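Local coordinates for protein glutathione S-transferase (Acinetobacter baumannii, PDB 4MP4) that probably catalyses the conjugation of glutathione to electrophilic substrates, as expected of a dimeric member of the glutathione transferase family, at residues H29-P34 against E83-T88; Q127-P132 against I178-A183; S154-L159 against S185-N190. One frame throughout, in Å; residues are numbered along the deposited sequence.

Interaction 1 of 3, residues H29-P34 against E83-T88; sequences HEKQIP and ELYPDT
Lys-31 reaches across to Tyr-85 and Thr-88, and its ammonium group is gripped from three directions. NZ donates to Tyr-85 O at 2.8 Å, lying in the plane of that carbonyl, and to Thr-88 O at 2.6 Å, where it stands well above the carbonyl plane. A third bond goes to Thr-88 OG1, 2.9 Å from NZ. The beta turn from Tyr-85 to Thr-88 curls the two carbonyls and the hydroxyl round one point, so one ammonium group can be shared among them. Bends at chi3 (83°) and chi4 (59°) fold the end of the Lys-31 chain into this cup, bringing Lys-31 CE to 3.7 Å from Tyr-85 CB. Glu-82 is a further, charged partner of the same nitrogen through a salt bridge, which would favour the protonated form. Beside the polar cluster, Ile-33 lays its CD1 against Tyr-85 CD2 at 3.4 Å, the methyl meeting the ring obliquely. Gln-32, with positive phi, closes helix 19-30 in a Schellman motif just before this isoleucine. The contact thus ties the end of helix 19-30 to the end of helix 74-84, with Ile-33 and Tyr-85 both resting on Phe-8 of strand 8-13, while Glu-83 turns to Arg-98 and Arg-102 of the second subunit.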
loop_
_atom_site.group_PDB
_atom_site.type_symbol
_atom_site.label_atom_id
_atom_site.label_comp_id
_atom_site.label_asym_id
_atom_site.label_seq_id
_atom_site.Cartn_x
_atom_site.Cartn_y
_atom_site.Cartn_z
ATOM N N HIS A 29 1.856 -7.591 -19.415
ATOM C CA HIS A 29 1.598 -8.690 -20.339
ATOM C C HIS A 29 0.124 -9.055 -20.486
ATOM O O HIS A 29 -0.343 -9.303 -21.587
ATOM C CB HIS A 29 2.432 -9.922 -19.974
ATOM C CG HIS A 29 3.818 -9.884 -20.529
ATOM N ND1 HIS A 29 4.100 -10.185 -21.841
ATOM C CD2 HIS A 29 5.000 -9.553 -19.956
ATOM C CE1 HIS A 29 5.396 -10.048 -22.055
ATOM N NE2 HIS A 29 5.965 -9.670 -20.923
ATOM N N GLU A 30 -0.606 -9.095 -19.381
ATOM C CA GLU A 30 -2.052 -9.312 -19.441
ATOM C C GLU A 30 -2.782 -8.219 -20.253
ATOM O O GLU A 30 -3.671 -8.515 -21.048
ATOM C CB GLU A 30 -2.623 -9.409 -18.030
ATOM C CG GLU A 30 -2.158 -10.644 -17.245
ATOM C CD GLU A 30 -2.944 -11.894 -17.596
ATOM O OE1 GLU A 30 -2.419 -13.013 -17.395
ATOM O OE2 GLU A 30 -4.094 -11.759 -18.077
ATOM N N LYS A 31 -2.394 -6.960 -20.065
ATOM C CA LYS A 31 -3.019 -5.858 -20.790
ATOM C C LYS A 31 -2.491 -5.741 -22.218
ATOM O O LYS A 31 -2.913 -4.871 -22.983
ATOM C CB LYS A 31 -2.800 -4.537 -20.048
ATOM C CG LYS A 31 -3.559 -4.426 -18.729
ATOM C CD LYS A 31 -3.239 -3.118 -18.020
ATOM C CE LYS A 31 -4.079 -1.979 -18.554
ATOM N NZ LYS A 31 -5.507 -2.337 -18.351
ATOM N N GLN A 32 -1.562 -6.620 -22.565
ATOM C CA GLN A 32 -0.891 -6.574 -23.859
ATOM C C GLN A 32 -0.365 -5.186 -24.201
ATOM O O GLN A 32 -0.593 -4.673 -25.288
ATOM C CB GLN A 32 -1.791 -7.118 -24.964
ATOM C CG GLN A 32 -2.142 -8.581 -24.757
ATOM C CD GLN A 32 -2.854 -9.193 -25.946
ATOM O OE1 GLN A 32 -4.005 -8.865 -26.230
ATOM N NE2 GLN A 32 -2.170 -10.086 -26.652
ATOM N N ILE A 33 0.344 -4.589 -23.251
ATOM C CA ILE A 33 1.068 -3.357 -23.495
ATOM C C ILE A 33 2.513 -3.695 -23.827
ATOM O O ILE A 33 3.171 -4.416 -23.084
ATOM C CB ILE A 33 1.009 -2.443 -22.269
ATOM C CG1 ILE A 33 -0.449 -2.086 -21.971
ATOM C CG2 ILE A 33 1.856 -1.210 -22.476
ATOM C CD1 ILE A 33 -0.678 -1.549 -20.583
ATOM N N PRO A 34 3.005 -3.203 -24.969
ATOM C CA PRO A 34 4.393 -3.495 -25.324
ATOM C C PRO A 34 5.294 -2.643 -24.465
ATOM O O PRO A 34 4.949 -1.490 -24.202
ATOM C CB PRO A 34 4.473 -3.063 -26.790
ATOM C CG PRO A 34 3.407 -2.031 -26.932
ATOM C CD PRO A 34 2.314 -2.412 -26.003
ATOM N N GLU A 83 -6.062 3.171 -15.612
ATOM C CA GLU A 83 -6.581 4.453 -16.060
ATOM C C GLU A 83 -6.212 4.736 -17.514
ATOM O O GLU A 83 -7.035 5.251 -18.267
ATOM C CB GLU A 83 -6.126 5.583 -15.127
ATOM C CG GLU A 83 -7.006 5.713 -13.881
ATOM C CD GLU A 83 -6.459 6.687 -12.860
ATOM O OE1 GLU A 83 -5.708 7.604 -13.252
ATOM O OE2 GLU A 83 -6.780 6.531 -11.661
ATOM N N LEU A 84 -4.988 4.382 -17.903
ATOM C CA LEU A 84 -4.512 4.571 -19.277
ATOM C C LEU A 84 -5.208 3.637 -20.254
ATOM O O LEU A 84 -5.375 3.968 -21.423
ATOM C CB LEU A 84 -3.005 4.311 -19.376
ATOM C CG LEU A 84 -2.004 5.332 -18.840
ATOM C CD1 LEU A 84 -0.579 4.889 -19.171
ATOM C CD2 LEU A 84 -2.277 6.702 -19.429
ATOM N N TYR A 85 -5.589 2.462 -19.777
ATOM C CA TYR A 85 -6.203 1.458 -20.630
ATOM C C TYR A 85 -7.352 0.759 -19.928
ATOM O O TYR A 85 -7.199 -0.365 -19.446
ATOM C CB TYR A 85 -5.168 0.425 -21.081
ATOM C CG TYR A 85 -3.997 1.001 -21.847
ATOM C CD1 TYR A 85 -4.135 1.407 -23.171
ATOM C CD2 TYR A 85 -2.748 1.116 -21.256
ATOM C CE1 TYR A 85 -3.057 1.926 -23.880
ATOM C CE2 TYR A 85 -1.668 1.631 -21.953
ATOM C CZ TYR A 85 -1.827 2.037 -23.263
ATOM O OH TYR A 85 -0.748 2.554 -23.952
ATOM N N PRO A 86 -8.519 1.417 -19.892
ATOM C CA PRO A 86 -9.679 1.013 -19.084
ATOM C C PRO A 86 -10.448 -0.187 -19.605
ATOM O O PRO A 86 -11.299 -0.729 -18.893
ATOM C CB PRO A 86 -10.580 2.250 -19.124
ATOM C CG PRO A 86 -9.675 3.371 -19.521
ATOM C CD PRO A 86 -8.705 2.753 -20.472
ATOM N N ASP A 87 -10.179 -0.611 -20.827
ATOM C CA ASP A 87 -11.002 -1.675 -21.368
ATOM C C ASP A 87 -10.295 -3.026 -21.378
ATOM O O ASP A 87 -10.769 -3.986 -21.985
ATOM C CB ASP A 87 -11.584 -1.273 -22.725
ATOM C CG ASP A 87 -12.368 0.035 -22.648
ATOM O OD1 ASP A 87 -13.369 0.089 -21.895
ATOM O OD2 ASP A 87 -11.974 1.007 -23.328
ATOM N N THR A 88 -9.165 -3.084 -20.682
ATOM C CA THR A 88 -8.505 -4.346 -20.385
ATOM C C THR A 88 -8.204 -4.393 -18.897
ATOM O O THR A 88 -7.044 -4.406 -18.475
ATOM C CB THR A 88 -7.204 -4.518 -21.167
ATOM O OG1 THR A 88 -6.350 -3.389 -20.928
ATOM C CG2 THR A 88 -7.507 -4.642 -22.651
#

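Interaction 2 of 3, residues Q127-P132 against I178-A183; sequences QPKSTP and IQNGDA
The carbonyl oxygen of Lys-129 takes two donors: Asn-180 ND2, 3.2 Å from Lys-129 O, and water 1, 2.8 Å from the same oxygen. The amide nitrogen arrives in the carbonyl plane on a lone pair, and the oxygen is tilted 17° from the plane of the asparagine amide. The other half of that amide turns to the NH of Lys-129, OD1 accepting from Lys-129 N along a nearly straight line; the modelled separation is so short that its exact value is doubtful. A side-chain amide here pairs with the NH and C=O of one residue, much as the facing residue of a hydrogen-bonded antiparallel pair would. With CG anti to the backbone N (chi1 -165°), Asn-180 extends its amide alongside the Lys-129 backbone, and the paired bonds fix its rotation. Pro-128 flanks it, CB 3.5 Å from Asn-180 OD1. Arg-119 bridges the two segments, with a salt bridge to Asp-182 and a hydrogen bond to Thr-131 O. The motif is a Schellman C-cap, in which Gly-181, with positive phi (105°), closes helix 165-178, and Asn-180 of that turn is bonded to the loop between helices 122-125 and 135-151.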
loop_
_atom_site.group_PDB
_atom_site.type_symbol
_atom_site.label_atom_id
_atom_site.label_comp_id
_atom_site.label_asym_id
_atom_site.label_seq_id
_atom_site.Cartn_x
_atom_site.Cartn_y
_atom_site.Cartn_z
ATOM N N GLN A 127 16.578 -21.393 -3.267
ATOM C CA GLN A 127 16.645 -22.561 -2.398
ATOM C C GLN A 127 15.867 -22.276 -1.127
ATOM O O GLN A 127 15.758 -21.129 -0.712
ATOM C CB GLN A 127 18.090 -22.905 -2.051
ATOM C CG GLN A 127 18.890 -21.715 -1.598
ATOM C CD GLN A 127 20.063 -22.097 -0.737
ATOM O OE1 GLN A 127 20.048 -23.127 -0.070
ATOM N NE2 GLN A 127 21.085 -21.264 -0.736
ATOM N N PRO A 128 15.316 -23.321 -0.505
ATOM C CA PRO A 128 14.527 -23.128 0.715
ATOM C C PRO A 128 15.371 -22.637 1.893
ATOM O O PRO A 128 16.603 -22.707 1.847
ATOM C CB PRO A 128 13.983 -24.525 1.008
ATOM C CG PRO A 128 14.069 -25.251 -0.276
ATOM C CD PRO A 128 15.293 -24.719 -0.959
ATOM N N LYS A 129 14.712 -22.099 2.915
ATOM C CA LYS A 129 15.390 -21.757 4.155
ATOM C C LYS A 129 15.151 -22.858 5.188
ATOM O O LYS A 129 14.037 -23.367 5.307
ATOM C CB LYS A 129 14.905 -20.403 4.671
ATOM C CG LYS A 129 15.577 -19.230 4.004
ATOM C CD LYS A 129 15.419 -17.966 4.827
ATOM C CE LYS A 129 15.986 -16.761 4.085
ATOM N NZ LYS A 129 17.346 -16.981 3.523
ATOM N N SER A 130 16.196 -23.225 5.923
ATOM C CA SER A 130 16.117 -24.305 6.912
ATOM C C SER A 130 15.287 -23.888 8.111
ATOM O O SER A 130 14.493 -24.667 8.644
ATOM C CB SER A 130 17.522 -24.686 7.399
ATOM O OG SER A 130 18.359 -25.070 6.321
ATOM N N THR A 131 15.488 -22.644 8.524
ATOM C CA THR A 131 14.840 -22.076 9.693
ATOM C C THR A 131 13.324 -22.235 9.688
ATOM O O THR A 131 12.661 -21.908 8.706
ATOM C CB THR A 131 15.201 -20.606 9.781
ATOM O OG1 THR A 131 16.597 -20.472 9.503
ATOM C CG2 THR A 131 14.890 -20.047 11.159
ATOM N N PRO A 132 12.770 -22.761 10.793
ATOM C CA PRO A 132 11.319 -22.890 10.962
ATOM C C PRO A 132 10.686 -21.521 11.130
ATOM O O PRO A 132 11.384 -20.561 11.492
ATOM C CB PRO A 132 11.183 -23.662 12.277
ATOM C CG PRO A 132 12.519 -24.284 12.520
ATOM C CD PRO A 132 13.510 -23.337 11.929
ATOM N N ILE A 178 4.920 -22.704 0.086
ATOM C CA ILE A 178 4.904 -23.968 -0.633
ATOM C C ILE A 178 6.307 -24.387 -1.077
ATOM O O ILE A 178 6.753 -25.503 -0.798
ATOM C CB ILE A 178 3.964 -23.884 -1.844
ATOM C CG1 ILE A 178 2.518 -23.675 -1.358
ATOM C CG2 ILE A 178 4.082 -25.132 -2.691
ATOM C CD1 ILE A 178 1.589 -23.100 -2.389
ATOM N N GLN A 179 7.011 -23.472 -1.728
ATOM C CA GLN A 179 8.303 -23.791 -2.310
ATOM C C GLN A 179 9.368 -24.014 -1.254
ATOM O O GLN A 179 10.407 -24.616 -1.537
ATOM C CB GLN A 179 8.732 -22.693 -3.286
ATOM C CG GLN A 179 7.779 -22.561 -4.443
ATOM C CD GLN A 179 7.671 -23.881 -5.175
ATOM O OE1 GLN A 179 8.663 -24.575 -5.315
ATOM N NE2 GLN A 179 6.468 -24.252 -5.603
ATOM N N ASN A 180 9.100 -23.535 -0.038
ATOM C CA ASN A 180 10.041 -23.689 1.060
ATOM C C ASN A 180 9.816 -24.965 1.860
ATOM O O ASN A 180 10.657 -25.357 2.660
ATOM C CB ASN A 180 10.023 -22.460 1.965
ATOM C CG ASN A 180 11.230 -22.397 2.902
ATOM O OD1 ASN A 180 12.299 -21.892 2.539
ATOM N ND2 ASN A 180 11.059 -22.904 4.107
ATOM N N GLY A 181 8.688 -25.625 1.633
ATOM C CA GLY A 181 8.416 -26.894 2.281
ATOM C C GLY A 181 7.414 -26.793 3.406
ATOM O O GLY A 181 6.965 -27.809 3.926
ATOM N N ASP A 182 7.047 -25.573 3.786
ATOM C CA ASP A 182 6.128 -25.364 4.909
ATOM C C ASP A 182 4.760 -25.982 4.612
ATOM O O ASP A 182 4.434 -26.265 3.459
ATOM C CB ASP A 182 5.971 -23.866 5.216
ATOM C CG ASP A 182 7.290 -23.189 5.543
ATOM O OD1 ASP A 182 8.000 -23.662 6.453
ATOM O OD2 ASP A 182 7.622 -22.180 4.886
ATOM N N ALA A 183 3.959 -26.167 5.659
ATOM C CA ALA A 183 2.688 -26.875 5.549
ATOM C C ALA A 183 1.595 -26.004 4.944
ATOM O O ALA A 183 1.269 -24.941 5.478
ATOM C CB ALA A 183 2.256 -27.398 6.922
HETATM O O HOH W 1 13.485 -25.990 4.588
#

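Interaction 3 of 3, residues S154-L159 against S185-N190; sequences SDAEFL and SERLKN
Arg-187 points its guanidinium at the backbone of Ala-156, and Asp-155 stands beside it. The one direct hydrogen bond across the contact, Arg-187 NH2 to Ala-156 O, is short, at 2.7 Å, but weak, since the N-H...O angle is 121° and the oxygen lies oblique to the guanidinium. The same NH2 is also hydrogen-bonded to Leu-152 O, so two backbone carbonyls of one loop share this end of the arginine. On the other terminal nitrogen, water 2 accepts weakly from Arg-187 NH1 at 2.7 Å and donates, also weakly, to Ala-156 O, giving that carbonyl a second partner.

Asp-155 contributes charge and little direction. Its OD1 is 3.4 Å from Arg-187 NE, yet well out of the guanidinium plane, so no N-H points at it; the two flat groups are 63° apart and their side chains run past each other in opposite senses. OD1 also lies close to the aliphatic CD of the arginine. Because Asp-155 is poorly ordered, this salt bridge is probably a loose attraction of charges rather than a fixed clasp. The arginine gets there with CG anti to its backbone nitrogen (chi1 157°) and a bend at chi2.

Further back, the start of the helix is satisfied by Ser-185 at the N-cap: its OG accepts from Leu-188 N at 3.2 Å and is itself hydrogen-bonded to Glu-149 OE1. The contact therefore fastens the first turn of helix 186-196 to the loop between helices 135-151 and 165-178. Leu-188 packs on Phe-145 and Ala-148 of the former helix, while Leu-159 rests on Val-166 and Leu-170 of the latter and on Tyr-191 of helix 186-196.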
loop_
_atom_site.group_PDB
_atom_site.type_symbol
_atom_site.label_atom_id
_atom_site.label_comp_id
_atom_site.label_asym_id
_atom_site.label_seq_id
_atom_site.Cartn_x
_atom_site.Cartn_y
_atom_site.Cartn_z
ATOM N N SER A 154 -16.088 -22.631 -1.993
ATOM C CA SER A 154 -16.831 -23.239 -3.105
ATOM C C SER A 154 -15.914 -23.601 -4.273
ATOM O O SER A 154 -16.326 -23.526 -5.438
ATOM C CB SER A 154 -17.984 -22.344 -3.591
ATOM O OG SER A 154 -18.871 -21.999 -2.538
ATOM N N ASP A 155 -14.679 -23.986 -3.952
ATOM C CA ASP A 155 -13.708 -24.425 -4.958
ATOM C C ASP A 155 -13.593 -23.483 -6.164
ATOM O O ASP A 155 -13.644 -23.914 -7.323
ATOM C CB ASP A 155 -14.011 -25.856 -5.417
ATOM C CG ASP A 155 -13.287 -26.903 -4.582
ATOM O OD1 ASP A 155 -12.144 -26.636 -4.151
ATOM O OD2 ASP A 155 -13.856 -27.993 -4.359
ATOM N N ALA A 156 -13.458 -22.193 -5.872
ATOM C CA ALA A 156 -13.267 -21.189 -6.904
ATOM C C ALA A 156 -11.945 -21.410 -7.629
ATOM O O ALA A 156 -10.970 -21.890 -7.044
ATOM C CB ALA A 156 -13.298 -19.799 -6.290
ATOM N N GLU A 157 -11.914 -21.054 -8.906
ATOM C CA GLU A 157 -10.689 -21.138 -9.687
ATOM C C GLU A 157 -9.879 -19.832 -9.530
ATOM O O GLU A 157 -8.655 -19.853 -9.457
ATOM C CB GLU A 157 -11.031 -21.438 -11.149
ATOM C CG GLU A 157 -9.868 -21.335 -12.111
ATOM C CD GLU A 157 -10.270 -21.611 -13.560
ATOM O OE1 GLU A 157 -11.447 -21.982 -13.806
ATOM O OE2 GLU A 157 -9.402 -21.455 -14.453
ATOM N N PHE A 158 -10.583 -18.704 -9.450
ATOM C CA PHE A 158 -9.972 -17.396 -9.194
ATOM C C PHE A 158 -10.670 -16.708 -8.022
ATOM O O PHE A 158 -11.741 -17.130 -7.617
ATOM C CB PHE A 158 -10.066 -16.519 -10.436
ATOM C CG PHE A 158 -9.411 -17.117 -11.640
ATOM C CD1 PHE A 158 -8.033 -17.036 -11.808
ATOM C CD2 PHE A 158 -10.162 -17.774 -12.600
ATOM C CE1 PHE A 158 -7.418 -17.583 -12.917
ATOM C CE2 PHE A 158 -9.555 -18.323 -13.711
ATOM C CZ PHE A 158 -8.179 -18.228 -13.869
ATOM N N LEU A 159 -10.061 -15.652 -7.483
ATOM C CA LEU A 159 -10.582 -14.978 -6.290
ATOM C C LEU A 159 -11.922 -14.286 -6.510
ATOM O O LEU A 159 -12.788 -14.309 -5.638
ATOM C CB LEU A 159 -9.574 -13.937 -5.801
ATOM C CG LEU A 159 -8.376 -14.429 -4.992
ATOM C CD1 LEU A 159 -7.367 -13.288 -4.834
ATOM C CD2 LEU A 159 -8.850 -14.967 -3.639
ATOM N N SER A 185 -2.388 -26.275 2.878
ATOM C CA SER A 185 -3.508 -27.149 2.534
ATOM C C SER A 185 -3.482 -27.546 1.051
ATOM O O SER A 185 -3.034 -26.772 0.206
ATOM C CB SER A 185 -4.830 -26.461 2.867
ATOM O OG SER A 185 -5.216 -25.606 1.805
ATOM N N GLU A 186 -3.950 -28.756 0.751
ATOM C CA GLU A 186 -4.048 -29.242 -0.623
ATOM C C GLU A 186 -4.816 -28.286 -1.535
ATOM O O GLU A 186 -4.439 -28.067 -2.689
ATOM C CB GLU A 186 -4.695 -30.631 -0.672
ATOM C CG GLU A 186 -3.780 -31.775 -0.225
ATOM C CD GLU A 186 -2.501 -31.883 -1.061
ATOM O OE1 GLU A 186 -2.564 -31.608 -2.284
ATOM O OE2 GLU A 186 -1.436 -32.227 -0.489
ATOM N N ARG A 187 -5.888 -27.715 -1.006
ATOM C CA ARG A 187 -6.746 -26.818 -1.775
ATOM C C ARG A 187 -5.985 -25.570 -2.226
ATOM O O ARG A 187 -6.159 -25.105 -3.354
ATOM C CB ARG A 187 -7.982 -26.439 -0.951
ATOM C CG ARG A 187 -8.650 -25.154 -1.366
ATOM C CD ARG A 187 -9.596 -25.400 -2.492
ATOM N NE ARG A 187 -10.174 -24.157 -2.993
ATOM C CZ ARG A 187 -9.708 -23.492 -4.043
ATOM N NH1 ARG A 187 -8.645 -23.948 -4.701
ATOM N NH2 ARG A 187 -10.305 -22.373 -4.437
ATOM N N LEU A 188 -5.126 -25.052 -1.348
ATOM C CA LEU A 188 -4.356 -23.848 -1.644
ATOM C C LEU A 188 -3.133 -24.101 -2.524
ATOM O O LEU A 188 -2.706 -23.208 -3.256
ATOM C CB LEU A 188 -3.954 -23.121 -0.362
ATOM C CG LEU A 188 -5.141 -22.536 0.401
ATOM C CD1 LEU A 188 -4.693 -21.939 1.720
ATOM C CD2 LEU A 188 -5.861 -21.501 -0.472
ATOM N N LYS A 189 -2.569 -25.306 -2.462
ATOM C CA LYS A 189 -1.495 -25.669 -3.390
ATOM C C LYS A 189 -2.048 -25.735 -4.807
ATOM O O LYS A 189 -1.474 -25.169 -5.737
ATOM C CB LYS A 189 -0.863 -27.007 -3.021
ATOM C CG LYS A 189 0.072 -26.927 -1.824
ATOM C CD LYS A 189 0.643 -28.287 -1.496
ATOM C CE LYS A 189 1.431 -28.281 -0.206
ATOM N NZ LYS A 189 1.864 -29.669 0.144
ATOM N N ASN A 190 -3.174 -26.418 -4.963
ATOM C CA ASN A 190 -3.848 -26.488 -6.255
ATOM C C ASN A 190 -4.114 -25.102 -6.849
ATOM O O ASN A 190 -3.812 -24.868 -8.019
ATOM C CB ASN A 190 -5.149 -27.295 -6.153
ATOM C CG ASN A 190 -4.898 -28.784 -5.973
ATOM O OD1 ASN A 190 -3.858 -29.313 -6.386
ATOM N ND2 ASN A 190 -5.856 -29.472 -5.357
HETATM O O HOH W 2 -8.401 -23.975 -7.434
#

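Along the chain, interaction 1 closes first, within the thioredoxin-like N-terminal domain; interactions 2 and 3 follow in the helical C-terminal domain, their segments alternating in sequence. Interactions 1 and 2 lie on opposite sides of the chain's centre, about 35 Å between centres, whereas 2 and 3 are about 21 Å between centres and meet where Ile-178 CG1 packs 4.1 Å from Lys-189 CG. Helix 165-178 feeds interaction 2 and is followed by the helix of interaction 3. Interactions 1 and 3 come within about 8 Å at their nearest atoms, and Trp-163 and Arg-198 touch residues of both, Glu-30 and Phe-158. The three thus tie down helix ends and loops in both domains of the transferase fold.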